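Local coordinates for endo-xylogalacturonan hydrolase A (Aspergillus tubingensis, PDB 4C2L), which hydrolyses xylogalacturonan, the xylose-substituted galacturonan of the hairy regions of pectin, and requires xylose on the galacturonic acid backbone for activity, at residues G231-S236 against N260-A265; F289-S294 against G330-K335. All blocks are in the same frame, centred on the assembly; numbering follows the deposited sequence. Where two conformers were deposited one is given.

How the contacts relate
Both contacts belong to the right-handed parallel beta-helix of this family 28 glycoside hydrolase and join the corners of successive coils. Contact 1 sets the turn leading into strand 235-240 against the loop between strands 246-259 and 266-269; contact 2 comes later in the chain and pairs the end of strand 279-294 with strand 331-332. Their centres lie about 10 Å apart, because 260-265 and 289-294 are themselves neighbours: N260 OD1 meets N293 ND2 at 2.9 Å, probably in a hydrogen bond, and N260 N probably bonds to D292 O. Contact 1 is buried and holds H233, an active-site residue by similarity, while contact 2, farther from the centre of the chain, is only partly buried.

Contact 1 (G231-S236 against N260-A265); sequences GSHGIS and NSTKAA. With NAG (2-acetamido-2-deoxy-beta-D-glucopyranose), chain D; SO4 (sulfate ion), chain H.
Residues 231-236 and 260-265 turn equivalent corners of adjacent coils of the parallel beta-helix: S232 and H233 lie beside S261 and T262, then K263 is an extra residue, so that G234 faces A264 and I235 bridges A265 in parallel, their CA atoms 4.6 Å apart. T262 N donates to S232 O, and I235 N gives an almost straight bond to A264 O (N-H...O 175°). The serines suit this buried turn because each is small and polar: in one of its two conformers S261 OG lies 2.9 Å from S232 OG, hydrogen-bonded with either as donor, and also bonds to I259 O, while S232 OG accepts from G234 N, closing an ST turn. G234 lies where a side chain would strike K263 O, and its CA approaches that oxygen to 3.0 Å. H233, an active-site residue by similarity, sits close to D210, the likely proton donor. T262 OG1 and CG2 pack obliquely against its ring, while ND1 donates to O4, near the ring plane, of a sulfate ion probably from the crystallisation liquor; K268 also holds it. N260 carries an N-linked glycan on ND2, with N293 as partner of OD1. K263 reaches back across the turn: its chain is extended until a final bend at chi4 (-71°), which places NZ 2.8 Å from H233 O, nearly in line with the carbonyl, and 3.1 Å from S236 OG.

Contact 2 (F289-S294 against G330-K335); sequences FTVDNS and GTTSDK
In N293 CG lies anti to the backbone N (chi1 -162°), which carries OD1 over the neighbouring coil to within 3.2 Å of S333 CA and 3.4 Å of S333 CB. In V291 CG1 is likewise anti to N (chi1 -178°) and reaches the next strand, where it meets T332 CG2 at 4.2 Å. These groups lie at a corner of the parallel beta-helix, where the end of strand 279-294 runs beside strand 331-332. The backbone bonds pass alternately between the coils: T331 N donates to V291 O, T331 O accepts from N293 N at 2.8 Å, and S333 N donates to S294 O. G330 suits its place because a side chain there would collide with V291 O, which its CA approaches to 3.2 Å. N293 has a positive phi, a conformation asparagine tolerates well, and it turns the corner while its amide serves both neighbouring coils. ND2 has its partner in N260, the glycosylated asparagine one coil back, and OD1 accepts from two waters, one bound to T332 O and the other accepting from D334 N. S333 OG accepts from K335 N at 3.1 Å in an ST turn and also bonds to D295. T332 combines a methyl for V291 with a CB resting on S294 O. The chemistry is therefore divided: apolar contact between the buried V291 and T332, direct backbone bonds joining the coils along the corner, and water-mediated links at N293 OD1.

Contact 1 (G231-S236 against N260-A265)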
# COMPACT_ATOMS: atom_id res chain seq x y z
N GLY A 231 2.24 1.07 12.59
CA GLY A 231 2.95 2.30 12.28
C GLY A 231 2.55 2.92 10.95
O GLY A 231 3.18 3.87 10.49
N SER A 232 1.47 2.40 10.37
CA SER A 232 1.05 2.81 9.03
C SER A 232 0.19 4.09 9.01
O SER A 232 -0.09 4.68 10.05
CB SER A 232 0.33 1.64 8.35
OG SER A 232 -1.02 1.54 8.78
N HIS A 233 -0.20 4.52 7.82
CA HIS A 233 -1.15 5.61 7.66
C HIS A 233 -2.52 5.08 7.30
O HIS A 233 -3.39 5.82 6.85
CB HIS A 233 -0.64 6.57 6.60
CG HIS A 233 0.60 7.33 7.01
ND1 HIS A 233 1.14 8.29 6.22
CD2 HIS A 233 1.39 7.26 8.16
CE1 HIS A 233 2.23 8.80 6.84
NE2 HIS A 233 2.37 8.18 8.02
N GLY A 234 -2.70 3.77 7.48
CA GLY A 234 -4.02 3.12 7.36
C GLY A 234 -4.34 2.44 6.04
O GLY A 234 -3.52 2.41 5.13
N ILE A 235 -5.54 1.87 5.97
CA ILE A 235 -6.10 1.32 4.74
C ILE A 235 -6.80 2.52 4.14
O ILE A 235 -7.81 2.98 4.67
CB ILE A 235 -7.12 0.19 5.04
CG1 ILE A 235 -6.48 -0.96 5.83
CG2 ILE A 235 -7.78 -0.34 3.77
CD1 ILE A 235 -5.40 -1.72 5.11
N SER A 236 -6.23 3.04 3.04
CA SER A 236 -6.51 4.39 2.62
C SER A 236 -6.95 4.46 1.16
O SER A 236 -6.26 3.94 0.29
CB SER A 236 -5.20 5.19 2.81
OG SER A 236 -5.39 6.58 2.63
N ASN A 260 -1.03 1.47 16.13
CA ASN A 260 -0.18 2.66 16.09
C ASN A 260 -0.16 3.33 14.73
O ASN A 260 0.89 3.80 14.28
CB ASN A 260 1.27 2.27 16.45
CG ASN A 260 1.43 1.89 17.89
OD1 ASN A 260 0.50 2.01 18.69
ND2 ASN A 260 2.62 1.41 18.25
N SER A 261 -1.31 3.38 14.07
CA SER A 261 -1.40 3.97 12.75
C SER A 261 -1.98 5.40 12.86
O SER A 261 -2.61 5.74 13.87
CB SER A 261 -2.21 3.06 11.82
OG SER A 261 -1.53 1.81 11.61
N THR A 262 -1.74 6.24 11.86
CA THR A 262 -2.28 7.60 11.95
C THR A 262 -3.80 7.59 11.79
O THR A 262 -4.50 8.39 12.39
CB THR A 262 -1.66 8.56 10.92
OG1 THR A 262 -1.82 8.02 9.61
CG2 THR A 262 -0.16 8.81 11.21
N LYS A 263 -4.29 6.69 10.95
CA LYS A 263 -5.73 6.37 10.86
C LYS A 263 -5.82 4.89 10.58
O LYS A 263 -4.92 4.32 9.95
CB LYS A 263 -6.44 7.20 9.78
CG LYS A 263 -6.01 6.88 8.34
CD LYS A 263 -6.74 7.73 7.31
CE LYS A 263 -6.39 7.33 5.88
NZ LYS A 263 -5.00 7.72 5.52
N ALA A 264 -6.86 4.24 11.07
CA ALA A 264 -7.06 2.84 10.74
C ALA A 264 -7.51 2.73 9.28
O ALA A 264 -7.10 1.85 8.55
CB ALA A 264 -8.09 2.22 11.67
N ALA A 265 -8.35 3.67 8.87
CA ALA A 265 -8.91 3.62 7.52
C ALA A 265 -9.37 4.99 7.13
O ALA A 265 -9.66 5.83 7.99
CB ALA A 265 -10.08 2.65 7.47
C1 NAG D . 2.86 1.07 19.62
C2 NAG D . 4.07 0.16 19.77
C3 NAG D . 4.48 -0.01 21.24
C4 NAG D . 4.61 1.34 21.92
C5 NAG D . 3.30 2.10 21.73
C6 NAG D . 3.31 3.47 22.41
C7 NAG D . 4.39 -1.80 18.35
C8 NAG D . 3.83 -3.15 18.03
N2 NAG D . 3.71 -1.15 19.28
O3 NAG D . 5.69 -0.73 21.28
O4 NAG D . 4.88 1.18 23.30
O5 NAG D . 3.06 2.28 20.33
O6 NAG D . 4.35 4.24 21.85
O7 NAG D . 5.39 -1.34 17.79
S SO4 H . -0.88 11.09 4.71
O1 SO4 H . -0.11 12.08 5.47
O2 SO4 H . -1.81 11.79 3.80
O3 SO4 H . -1.66 10.27 5.67
O4 SO4 H . 0.01 10.19 3.93

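Contact 2 (F289-S294 against G330-K335)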
# COMPACT_ATOMS: atom_id res chain seq x y z
N PHE A 289 -12.56 -4.14 11.68
CA PHE A 289 -11.29 -3.51 12.01
C PHE A 289 -11.09 -3.48 13.51
O PHE A 289 -12.02 -3.17 14.27
CB PHE A 289 -11.23 -2.07 11.52
CG PHE A 289 -10.79 -1.91 10.09
CD1 PHE A 289 -11.48 -2.55 9.05
CD2 PHE A 289 -9.72 -1.08 9.77
CE1 PHE A 289 -11.09 -2.39 7.73
CE2 PHE A 289 -9.32 -0.91 8.44
CZ PHE A 289 -10.01 -1.56 7.42
N THR A 290 -9.87 -3.80 13.91
CA THR A 290 -9.43 -3.61 15.28
C THR A 290 -8.49 -2.42 15.31
O THR A 290 -7.48 -2.39 14.59
CB THR A 290 -8.76 -4.89 15.81
OG1 THR A 290 -9.74 -5.94 15.78
CG2 THR A 290 -8.27 -4.70 17.24
N VAL A 291 -8.85 -1.42 16.10
CA VAL A 291 -8.07 -0.22 16.26
C VAL A 291 -7.29 -0.37 17.57
O VAL A 291 -7.87 -0.57 18.65
CB VAL A 291 -8.98 1.04 16.28
CG1 VAL A 291 -8.15 2.31 16.39
CG2 VAL A 291 -9.86 1.06 15.02
N ASP A 292 -5.96 -0.30 17.47
CA ASP A 292 -5.10 -0.41 18.64
C ASP A 292 -4.16 0.78 18.67
O ASP A 292 -3.11 0.77 18.02
CB ASP A 292 -4.33 -1.74 18.61
CG ASP A 292 -3.32 -1.89 19.74
OD1 ASP A 292 -3.22 -0.98 20.61
OD2 ASP A 292 -2.61 -2.91 19.74
N ASN A 293 -4.56 1.82 19.40
CA ASN A 293 -3.73 3.00 19.58
C ASN A 293 -3.46 3.76 18.26
O ASN A 293 -2.44 4.41 18.11
CB ASN A 293 -2.39 2.63 20.27
CG ASN A 293 -1.70 3.82 20.87
OD1 ASN A 293 -2.33 4.65 21.52
ND2 ASN A 293 -0.38 3.93 20.66
N SER A 294 -4.40 3.69 17.32
CA SER A 294 -4.33 4.50 16.11
C SER A 294 -4.95 5.88 16.37
O SER A 294 -5.84 6.00 17.21
CB SER A 294 -5.02 3.78 14.96
OG SER A 294 -4.27 2.62 14.62
N GLY A 330 -12.00 -1.26 19.43
CA GLY A 330 -10.71 -0.90 19.98
C GLY A 330 -10.65 0.50 20.53
O GLY A 330 -11.68 1.13 20.80
N THR A 331 -9.43 0.99 20.70
CA THR A 331 -9.15 2.22 21.40
C THR A 331 -8.17 3.03 20.57
O THR A 331 -7.15 2.50 20.11
CB THR A 331 -8.51 1.93 22.79
OG1 THR A 331 -9.27 0.92 23.45
CG2 THR A 331 -8.48 3.17 23.65
N THR A 332 -8.48 4.31 20.38
CA THR A 332 -7.58 5.22 19.70
C THR A 332 -6.46 5.67 20.64
O THR A 332 -6.45 5.34 21.83
CB THR A 332 -8.31 6.45 19.14
OG1 THR A 332 -9.09 7.07 20.17
CG2 THR A 332 -9.23 6.06 17.96
N SER A 333 -5.52 6.43 20.10
CA SER A 333 -4.43 7.02 20.86
C SER A 333 -4.91 8.24 21.65
O SER A 333 -6.05 8.69 21.50
CB SER A 333 -3.32 7.46 19.90
OG SER A 333 -3.70 8.64 19.22
N ASP A 334 -4.00 8.80 22.46
CA ASP A 334 -4.23 10.05 23.19
C ASP A 334 -4.34 11.26 22.28
O ASP A 334 -4.87 12.28 22.68
CB ASP A 334 -3.07 10.33 24.15
CG ASP A 334 -2.98 9.33 25.27
OD1 ASP A 334 -4.02 8.81 25.72
OD2 ASP A 334 -1.84 9.08 25.73
N LYS A 335 -3.83 11.15 21.06
CA LYS A 335 -3.55 12.33 20.26
C LYS A 335 -4.76 13.24 20.05
O LYS A 335 -4.66 14.45 20.24
CB LYS A 335 -2.96 11.95 18.91
CG LYS A 335 -2.59 13.17 18.08
CD LYS A 335 -1.89 12.79 16.80
CE LYS A 335 -1.42 14.04 16.08
NZ LYS A 335 -0.71 13.65 14.84
O HOH W 1 -1.77 7.02 23.03
O HOH W 2 -4.77 3.67 23.03